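Local coordinates for protein N-acetylmuramoyl-l-alanine amidase (Bartonella henselae, PDB 3NE8) that probably cleaves the amide bond between N-acetylmuramic acid and L-alanine in bacterial peptidoglycan, as a zinc-dependent amidase that remodels the cell wall, at residues 28-40 with 50-62. Residues are numbered along the deposited sequence; the frame is centred on the assembly and turned at random.
With ZN (zinc ion), chain B.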
ATOM      1  N   GLU A  28       4.133  -6.277  31.540  1.00  9.95           N
ATOM      2  CA  GLU A  28       3.789  -6.243  30.133  1.00  9.26           C
ATOM      3  C   GLU A  28       2.445  -6.921  29.854  1.00  9.54           C
ATOM      4  O   GLU A  28       1.625  -6.373  29.118  1.00  9.40           O
ATOM      5  CB  GLU A  28       4.898  -6.887  29.302  1.00  9.53           C
ATOM      6  CG  GLU A  28       4.624  -6.858  27.816  1.00  9.66           C
ATOM      7  CD  GLU A  28       5.715  -7.509  27.010  1.00 10.54           C
ATOM      8  OE1 GLU A  28       6.642  -8.107  27.600  1.00 11.43           O
ATOM      9  OE2 GLU A  28       5.620  -7.436  25.768  1.00  9.96           O
ATOM     10  N   LYS A  29       2.195  -8.085  30.451  1.00  8.98           N
ATOM     11  CA  LYS A  29       0.960  -8.798  30.139  1.00  9.38           C
ATOM     12  C   LYS A  29      -0.277  -7.982  30.491  1.00  8.98           C
ATOM     13  O   LYS A  29      -1.327  -8.146  29.865  1.00  9.72           O
ATOM     14  CB  LYS A  29       0.908 -10.166  30.834  1.00  9.66           C
ATOM     15  CG  LYS A  29       0.776 -10.125  32.352  1.00 10.21           C
ATOM     16  CD  LYS A  29       0.338 -11.478  32.892  1.00 10.79           C
ATOM     17  CE  LYS A  29       0.274 -11.496  34.412  1.00 12.03           C
ATOM     18  NZ  LYS A  29      -0.301 -12.793  34.893  1.00 11.98           N
ATOM     19  N   ASP A  30      -0.168  -7.126  31.499  1.00  9.45           N
ATOM     20  CA  ASP A  30      -1.304  -6.289  31.875  1.00  9.48           C
ATOM     21  C   ASP A  30      -1.435  -5.057  30.987  1.00  9.48           C
ATOM     22  O   ASP A  30      -2.539  -4.654  30.627  1.00 10.14           O
ATOM     23  CB  ASP A  30      -1.220  -5.888  33.350  1.00 11.48           C
ATOM     24  CG  ASP A  30      -1.303  -7.089  34.295  1.00 13.47           C
ATOM     25  OD1 ASP A  30      -2.039  -8.048  33.994  1.00 15.27           O
ATOM     26  OD2 ASP A  30      -0.614  -7.069  35.336  1.00 18.21           O
ATOM     27  N   VAL A  31      -0.304  -4.466  30.624  1.00  9.38           N
ATOM     28  CA  VAL A  31      -0.292  -3.326  29.723  1.00  9.52           C
ATOM     29  C   VAL A  31      -0.842  -3.717  28.351  1.00  8.74           C
ATOM     30  O   VAL A  31      -1.610  -2.965  27.746  1.00  9.30           O
ATOM     31  CB  VAL A  31       1.149  -2.767  29.552  1.00 10.51           C
ATOM     32  CG1 VAL A  31       1.217  -1.738  28.417  1.00 14.65           C
ATOM     33  CG2 VAL A  31       1.651  -2.173  30.857  1.00 15.61           C
ATOM     34  N   THR A  32      -0.427  -4.869  27.842  1.00  8.24           N
ATOM     35  CA  THR A  32      -0.853  -5.232  26.494  1.00  8.54           C
ATOM     36  C   THR A  32      -2.364  -5.519  26.441  1.00  7.97           C
ATOM     37  O   THR A  32      -3.019  -5.165  25.462  1.00  8.63           O
ATOM     38  CB  THR A  32      -0.085  -6.442  25.951  1.00  8.00           C
ATOM     39  OG1 THR A  32      -0.372  -7.582  26.778  1.00  8.83           O
ATOM     40  CG2 THR A  32       1.424  -6.168  25.897  1.00 10.45           C
ATOM     41  N   LEU A  33      -2.909  -6.168  27.478  1.00  7.79           N
ATOM     42  CA  LEU A  33      -4.348  -6.423  27.546  1.00  8.87           C
ATOM     43  C   LEU A  33      -5.106  -5.100  27.641  1.00  8.87           C
ATOM     44  O   LEU A  33      -6.108  -4.907  26.945  1.00  9.34           O
ATOM     45  CB  LEU A  33      -4.682  -7.356  28.714  1.00  9.38           C
ATOM     46  CG  LEU A  33      -6.151  -7.745  28.894  1.00  8.81           C
ATOM     47  CD1 LEU A  33      -6.692  -8.449  27.657  1.00 10.72           C
ATOM     48  CD2 LEU A  33      -6.313  -8.632  30.117  1.00 11.14           C
ATOM     49  N   ALA A  34      -4.621  -4.181  28.479  1.00  8.58           N
ATOM     50  CA  ALA A  34      -5.287  -2.888  28.627  1.00  8.94           C
ATOM     51  C   ALA A  34      -5.249  -2.128  27.305  1.00  8.90           C
ATOM     52  O   ALA A  34      -6.211  -1.470  26.906  1.00  9.10           O
ATOM     53  CB  ALA A  34      -4.634  -2.065  29.739  1.00  9.87           C
ATOM     54  N   PHE A  35      -4.107  -2.171  26.631  1.00  7.88           N
ATOM     55  CA  PHE A  35      -3.988  -1.486  25.350  1.00  8.64           C
ATOM     56  C   PHE A  35      -4.915  -2.110  24.307  1.00  8.46           C
ATOM     57  O   PHE A  35      -5.573  -1.395  23.544  1.00  8.63           O
ATOM     58  CB  PHE A  35      -2.545  -1.472  24.850  1.00  8.80           C
ATOM     59  CG  PHE A  35      -2.359  -0.587  23.651  1.00  9.12           C
ATOM     60  CD1 PHE A  35      -2.080   0.760  23.815  1.00 12.40           C
ATOM     61  CD2 PHE A  35      -2.539  -1.084  22.371  1.00  9.31           C
ATOM     62  CE1 PHE A  35      -1.937   1.594  22.717  1.00 13.21           C
ATOM     63  CE2 PHE A  35      -2.403  -0.248  21.264  1.00 11.19           C
ATOM     64  CZ  PHE A  35      -2.102   1.088  21.448  1.00 13.98           C
ATOM     65  N   ALA A  36      -4.947  -3.436  24.246  1.00  8.42           N
ATOM     66  CA  ALA A  36      -5.826  -4.124  23.307  1.00  7.85           C
ATOM     67  C   ALA A  36      -7.278  -3.736  23.545  1.00  8.69           C
ATOM     68  O   ALA A  36      -8.029  -3.521  22.585  1.00  8.42           O
ATOM     69  CB  ALA A  36      -5.651  -5.634  23.406  1.00  9.45           C
ATOM     70  N   ARG A  37      -7.680  -3.666  24.811  1.00  8.47           N
ATOM     71  CA  ARG A  37      -9.048  -3.276  25.140  1.00  8.52           C
ATOM     72  C   ARG A  37      -9.334  -1.832  24.690  1.00  9.27           C
ATOM     73  O   ARG A  37     -10.427  -1.527  24.201  1.00  9.97           O
ATOM     74  CB  ARG A  37      -9.301  -3.487  26.635  1.00  9.15           C
ATOM     75  CG  ARG A  37      -9.373  -4.959  26.997  1.00  8.07           C
ATOM     76  CD  ARG A  37      -9.312  -5.194  28.483  1.00  9.37           C
ATOM     77  NE  ARG A  37      -9.681  -6.573  28.811  1.00  9.12           N
ATOM     78  CZ  ARG A  37      -9.619  -7.103  30.030  1.00  8.86           C
ATOM     79  NH1 ARG A  37      -9.124  -6.398  31.043  1.00  9.81           N
ATOM     80  NH2 ARG A  37     -10.032  -8.353  30.227  1.00  9.88           N
ATOM     81  N   ALA A  38      -8.354  -0.944  24.852  1.00  8.48           N
ATOM     82  CA  ALA A  38      -8.527   0.439  24.410  1.00  9.55           C
ATOM     83  C   ALA A  38      -8.647   0.526  22.887  1.00  9.89           C
ATOM     84  O   ALA A  38      -9.461   1.288  22.360  1.00  9.77           O
ATOM     85  CB  ALA A  38      -7.371   1.297  24.899  1.00 10.99           C
ATOM     86  N   LEU A  39      -7.824  -0.243  22.183  1.00  9.05           N
ATOM     87  CA  LEU A  39      -7.879  -0.262  20.727  1.00  8.16           C
ATOM     88  C   LEU A  39      -9.202  -0.863  20.244  1.00  8.61           C
ATOM     89  O   LEU A  39      -9.823  -0.356  19.307  1.00  9.04           O
ATOM     90  CB  LEU A  39      -6.652  -0.983  20.167  1.00  8.89           C
ATOM     91  CG  LEU A  39      -6.566  -1.120  18.644  1.00  8.45           C
ATOM     92  CD1 LEU A  39      -6.721   0.225  17.941  1.00  9.23           C
ATOM     93  CD2 LEU A  39      -5.244  -1.758  18.287  1.00 10.02           C
ATOM     94  N   ARG A  40      -9.655  -1.931  20.902  1.00  8.91           N
ATOM     95  CA  ARG A  40     -10.988  -2.455  20.610  1.00  8.84           C
ATOM     96  C   ARG A  40     -12.057  -1.373  20.765  1.00  9.67           C
ATOM     97  O   ARG A  40     -12.913  -1.197  19.894  1.00 10.01           O
ATOM     98  CB  ARG A  40     -11.295  -3.652  21.521  1.00  9.25           C
ATOM     99  CG  ARG A  40     -12.726  -4.193  21.431  1.00 10.88           C
ATOM    100  CD  ARG A  40     -12.965  -5.327  22.467  1.00 12.44           C
ATOM    101  NE  ARG A  40     -12.907  -4.848  23.851  1.00 14.33           N
ATOM    102  CZ  ARG A  40     -12.858  -5.633  24.934  1.00 15.11           C
ATOM    103  NH1 ARG A  40     -12.843  -6.934  24.787  1.00 14.69           N
ATOM    104  NH2 ARG A  40     -12.804  -5.114  26.161  1.00 17.70           N
ATOM    105  N   ILE A  50     -15.071  -5.157  12.815  1.00 12.40           N
ATOM    106  CA  ILE A  50     -15.410  -6.195  13.782  1.00 12.87           C
ATOM    107  C   ILE A  50     -14.115  -6.686  14.410  1.00 12.93           C
ATOM    108  O   ILE A  50     -13.166  -7.027  13.705  1.00 12.95           O
ATOM    109  CB  ILE A  50     -16.144  -7.353  13.108  1.00 15.03           C
ATOM    110  CG1 ILE A  50     -17.453  -6.856  12.488  1.00 22.36           C
ATOM    111  CG2 ILE A  50     -16.432  -8.463  14.107  1.00 16.32           C
ATOM    112  CD1 ILE A  50     -18.257  -7.951  11.846  1.00 27.41           C
ATOM    113  N   VAL A  51     -14.077  -6.701  15.737  1.00 10.92           N
ATOM    114  CA  VAL A  51     -12.841  -6.938  16.468  1.00 10.72           C
ATOM    115  C   VAL A  51     -12.958  -8.153  17.361  1.00 11.40           C
ATOM    116  O   VAL A  51     -13.985  -8.353  18.009  1.00 11.99           O
ATOM    117  CB  VAL A  51     -12.537  -5.750  17.396  1.00 12.13           C
ATOM    118  CG1 VAL A  51     -11.211  -5.954  18.129  1.00 14.77           C
ATOM    119  CG2 VAL A  51     -12.529  -4.456  16.613  1.00 16.92           C
ATOM    120  N   ALA A  52     -11.905  -8.955  17.417  1.00  9.20           N
ATOM    121  CA  ALA A  52     -11.799 -10.009  18.415  1.00 10.37           C
ATOM    122  C   ALA A  52     -10.408  -9.955  19.022  1.00  8.94           C
ATOM    123  O   ALA A  52      -9.458  -9.499  18.380  1.00  9.40           O
ATOM    124  CB  ALA A  52     -12.061 -11.376  17.804  1.00 12.93           C
ATOM    125  N   LEU A  53     -10.293 -10.400  20.265  1.00  9.53           N
ATOM    126  CA  LEU A  53      -9.013 -10.530  20.944  1.00  8.34           C
ATOM    127  C   LEU A  53      -8.631 -12.011  21.060  1.00  8.92           C
ATOM    128  O   LEU A  53      -9.507 -12.864  21.248  1.00 10.18           O
ATOM    129  CB  LEU A  53      -9.089  -9.902  22.342  1.00  9.23           C
ATOM    130  CG  LEU A  53      -8.736  -8.419  22.463  1.00 10.56           C
ATOM    131  CD1 LEU A  53      -9.605  -7.531  21.565  1.00 10.37           C
ATOM    132  CD2 LEU A  53      -8.830  -7.960  23.913  1.00 11.66           C
ATOM    133  N   THR A  54      -7.341 -12.323  20.959  1.00  8.55           N
ATOM    134  CA  THR A  54      -6.898 -13.697  21.187  1.00  8.34           C
ATOM    135  C   THR A  54      -7.189 -14.146  22.626  1.00  9.06           C
ATOM    136  O   THR A  54      -7.486 -15.311  22.861  1.00  9.31           O
ATOM    137  CB  THR A  54      -5.406 -13.873  20.884  1.00  8.24           C
ATOM    138  OG1 THR A  54      -4.674 -12.941  21.674  1.00  8.37           O
ATOM    139  CG2 THR A  54      -5.121 -13.647  19.392  1.00  8.39           C
ATOM    140  N   ARG A  55      -7.019 -13.229  23.575  1.00  8.85           N
ATOM    141  CA  ARG A  55      -7.415 -13.426  24.968  1.00  9.21           C
ATOM    142  C   ARG A  55      -8.037 -12.135  25.451  1.00  9.19           C
ATOM    143  O   ARG A  55      -7.587 -11.040  25.091  1.00  9.46           O
ATOM    144  CB  ARG A  55      -6.220 -13.783  25.857  1.00  9.93           C
ATOM    145  CG  ARG A  55      -5.195 -12.655  26.026  1.00 10.28           C
ATOM    146  CD  ARG A  55      -4.005 -13.104  26.854  1.00 11.07           C
ATOM    147  NE  ARG A  55      -2.959 -12.088  26.997  1.00  9.94           N
ATOM    148  CZ  ARG A  55      -2.840 -11.258  28.031  1.00  8.24           C
ATOM    149  NH1 ARG A  55      -3.731 -11.285  29.017  1.00  9.79           N
ATOM    150  NH2 ARG A  55      -1.828 -10.406  28.089  1.00  8.78           N
ATOM    151  N   ASP A  56      -9.087 -12.272  26.258  1.00  9.88           N
ATOM    152  CA  ASP A  56      -9.694 -11.132  26.940  1.00 11.48           C
ATOM    153  C   ASP A  56      -9.746 -11.416  28.435  1.00 10.26           C
ATOM    154  O   ASP A  56     -10.720 -11.100  29.129  1.00 12.02           O
ATOM    155  CB  ASP A  56     -11.077 -10.812  26.377  1.00 11.18           C
ATOM    156  CG  ASP A  56     -11.533  -9.403  26.709  1.00 10.38           C
ATOM    157  OD1 ASP A  56     -12.726  -9.126  26.507  1.00 12.08           O
ATOM    158  OD2 ASP A  56     -10.713  -8.588  27.187  1.00 11.41           O
ATOM    159  N   SER A  57      -8.670 -12.020  28.915  1.00 11.08           N
ATOM    160  CA  SER A  57      -8.494 -12.376  30.312  1.00 10.54           C
ATOM    161  C   SER A  57      -7.034 -12.742  30.488  1.00 10.10           C
ATOM    162  O   SER A  57      -6.266 -12.782  29.514  1.00 10.58           O
ATOM    163  CB  SER A  57      -9.372 -13.568  30.679  1.00 13.20           C
ATOM    164  OG  SER A  57      -8.959 -14.730  29.987  1.00 14.29           O
ATOM    165  N   ASP A  58      -6.656 -13.025  31.728  1.00 11.45           N
ATOM    166  CA  ASP A  58      -5.274 -13.315  32.067  1.00 11.35           C
ATOM    167  C   ASP A  58      -5.008 -14.804  31.903  1.00 11.42           C
ATOM    168  O   ASP A  58      -5.078 -15.565  32.873  1.00 16.52           O
ATOM    169  CB  ASP A  58      -4.991 -12.878  33.504  1.00 14.99           C
ATOM    170  CG  ASP A  58      -3.539 -13.016  33.870  1.00 15.33           C
ATOM    171  OD1 ASP A  58      -2.694 -12.889  32.976  1.00 15.07           O
ATOM    172  OD2 ASP A  58      -3.248 -13.254  35.059  1.00 22.29           O
ATOM    173  N   ILE A  59      -4.731 -15.224  30.677  1.00 12.71           N
ATOM    174  CA  ILE A  59      -4.409 -16.613  30.392  1.00 11.55           C
ATOM    175  C   ILE A  59      -3.175 -16.671  29.504  1.00 10.57           C
ATOM    176  O   ILE A  59      -2.870 -15.724  28.770  1.00 10.70           O
ATOM    177  CB  ILE A  59      -5.562 -17.347  29.670  1.00 13.35           C
ATOM    178  CG1 ILE A  59      -5.981 -16.592  28.405  1.00 14.31           C
ATOM    179  CG2 ILE A  59      -6.745 -17.552  30.605  1.00 17.23           C
ATOM    180  CD1 ILE A  59      -6.895 -17.380  27.481  1.00 20.41           C
ATOM    181  N   PHE A  60      -2.479 -17.799  29.568  1.00 11.40           N
ATOM    182  CA  PHE A  60      -1.311 -18.069  28.741  1.00 10.57           C
ATOM    183  C   PHE A  60      -1.754 -18.704  27.420  1.00 10.27           C
ATOM    184  O   PHE A  60      -2.581 -19.615  27.417  1.00 13.90           O
ATOM    185  CB  PHE A  60      -0.367 -19.018  29.494  1.00 12.45           C
ATOM    186  CG  PHE A  60       0.863 -19.431  28.713  1.00 12.70           C
ATOM    187  CD1 PHE A  60       2.031 -18.678  28.789  1.00 18.02           C
ATOM    188  CD2 PHE A  60       0.857 -20.563  27.909  1.00 13.38           C
ATOM    189  CE1 PHE A  60       3.169 -19.049  28.081  1.00 18.31           C
ATOM    190  CE2 PHE A  60       1.993 -20.931  27.193  1.00 13.04           C
ATOM    191  CZ  PHE A  60       3.144 -20.182  27.285  1.00 13.97           C
ATOM    192  N   LEU A  61      -1.199 -18.227  26.306  1.00 10.22           N
ATOM    193  CA  LEU A  61      -1.437 -18.823  24.992  1.00  9.96           C
ATOM    194  C   LEU A  61      -0.127 -18.983  24.256  1.00 10.06           C
ATOM    195  O   LEU A  61       0.670 -18.050  24.173  1.00 10.96           O
ATOM    196  CB  LEU A  61      -2.343 -17.931  24.141  1.00 11.51           C
ATOM    197  CG  LEU A  61      -3.800 -17.752  24.553  1.00 11.70           C
ATOM    198  CD1 LEU A  61      -4.464 -16.708  23.646  1.00 12.32           C
ATOM    199  CD2 LEU A  61      -4.539 -19.068  24.494  1.00 12.74           C
ATOM    200  N   ARG A  62       0.094 -20.170  23.708  1.00 10.18           N
ATOM    201  CA  ARG A  62       1.213 -20.365  22.800  1.00 10.47           C
ATOM    202  C   ARG A  62       1.052 -19.483  21.564  1.00 10.65           C
ATOM    203  O   ARG A  62      -0.065 -19.158  21.147  1.00 11.14           O
ATOM    204  CB  ARG A  62       1.319 -21.833  22.402  1.00 12.05           C
ATOM    205  CG  ARG A  62       1.756 -22.718  23.566  1.00 15.18           C
ATOM    206  CD  ARG A  62       2.777 -23.718  23.147  1.00 20.21           C
ATOM    207  NE  ARG A  62       3.619 -24.179  24.249  1.00 13.98           N
ATOM    208  CZ  ARG A  62       4.717 -24.886  24.040  1.00 13.78           C
ATOM    209  NH1 ARG A  62       5.072 -25.176  22.794  1.00 17.61           N
ATOM    210  NH2 ARG A  62       5.466 -25.295  25.052  1.00 13.96           N
TER
HETATM  211 ZN    ZN B   1       6.483  -9.004  24.462  0.71  8.97          ZN
HETATM  212  O   HOH W   1      -3.050 -10.298  31.555  1.00 14.68           O
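Helix 28-40 runs nearly antiparallel to strand 50-53, at 167° and 9.5 Å between axes, with Arg-40 over Val-51 and Ala-36 over Leu-53. Leu-53 sends CD2 to Ala-36 CB at 4.0 Å, while its CD1 packs against the CD methylene of Arg-40. Past the strand, Asp-56 is shared by two arginines. Arg-37 grips Asp-56 OD2 side-on with NE (2.8 Å) and NH2, and this oxygen lies in the guanidinium plane. Arg-40 bends at CG-CD (chi3 66°), and its NH1 reaches Asp-56 OD1 at 2.8 Å from above the carboxylate plane. Both guanidinium planes stand steeply to the carboxylate. Leu-33 CD2 lies over one face of the Arg-37 guanidinium, 3.5 Å above its plane. The pair belongs to a beta-alpha-beta unit: helix 28-45 links strand 5-11 to strand 49-53, its parallel neighbour at the edge of the sheet. Arg-55 reaches back to the first turn of the helix. Arg-55 NH2 donates to a lone pair of Lys-29 O at 2.9 Å, and NH1 holds Ser-57 O, two bonds that help fix the rotation of the guanidinium. A water joins Arg-55 NH1, Lys-29 O and Asp-58 OD1. Lys-29 NZ forms a salt bridge with Asp-58 OD2 at 3.0 Å; both residues also bond to the Gly-15 backbone. Next to Lys-29, Glu-28 OE2 binds zinc at 2.2 Å, with His-13, His-82, Asp-84 and Glu-115 completing the protein ligands.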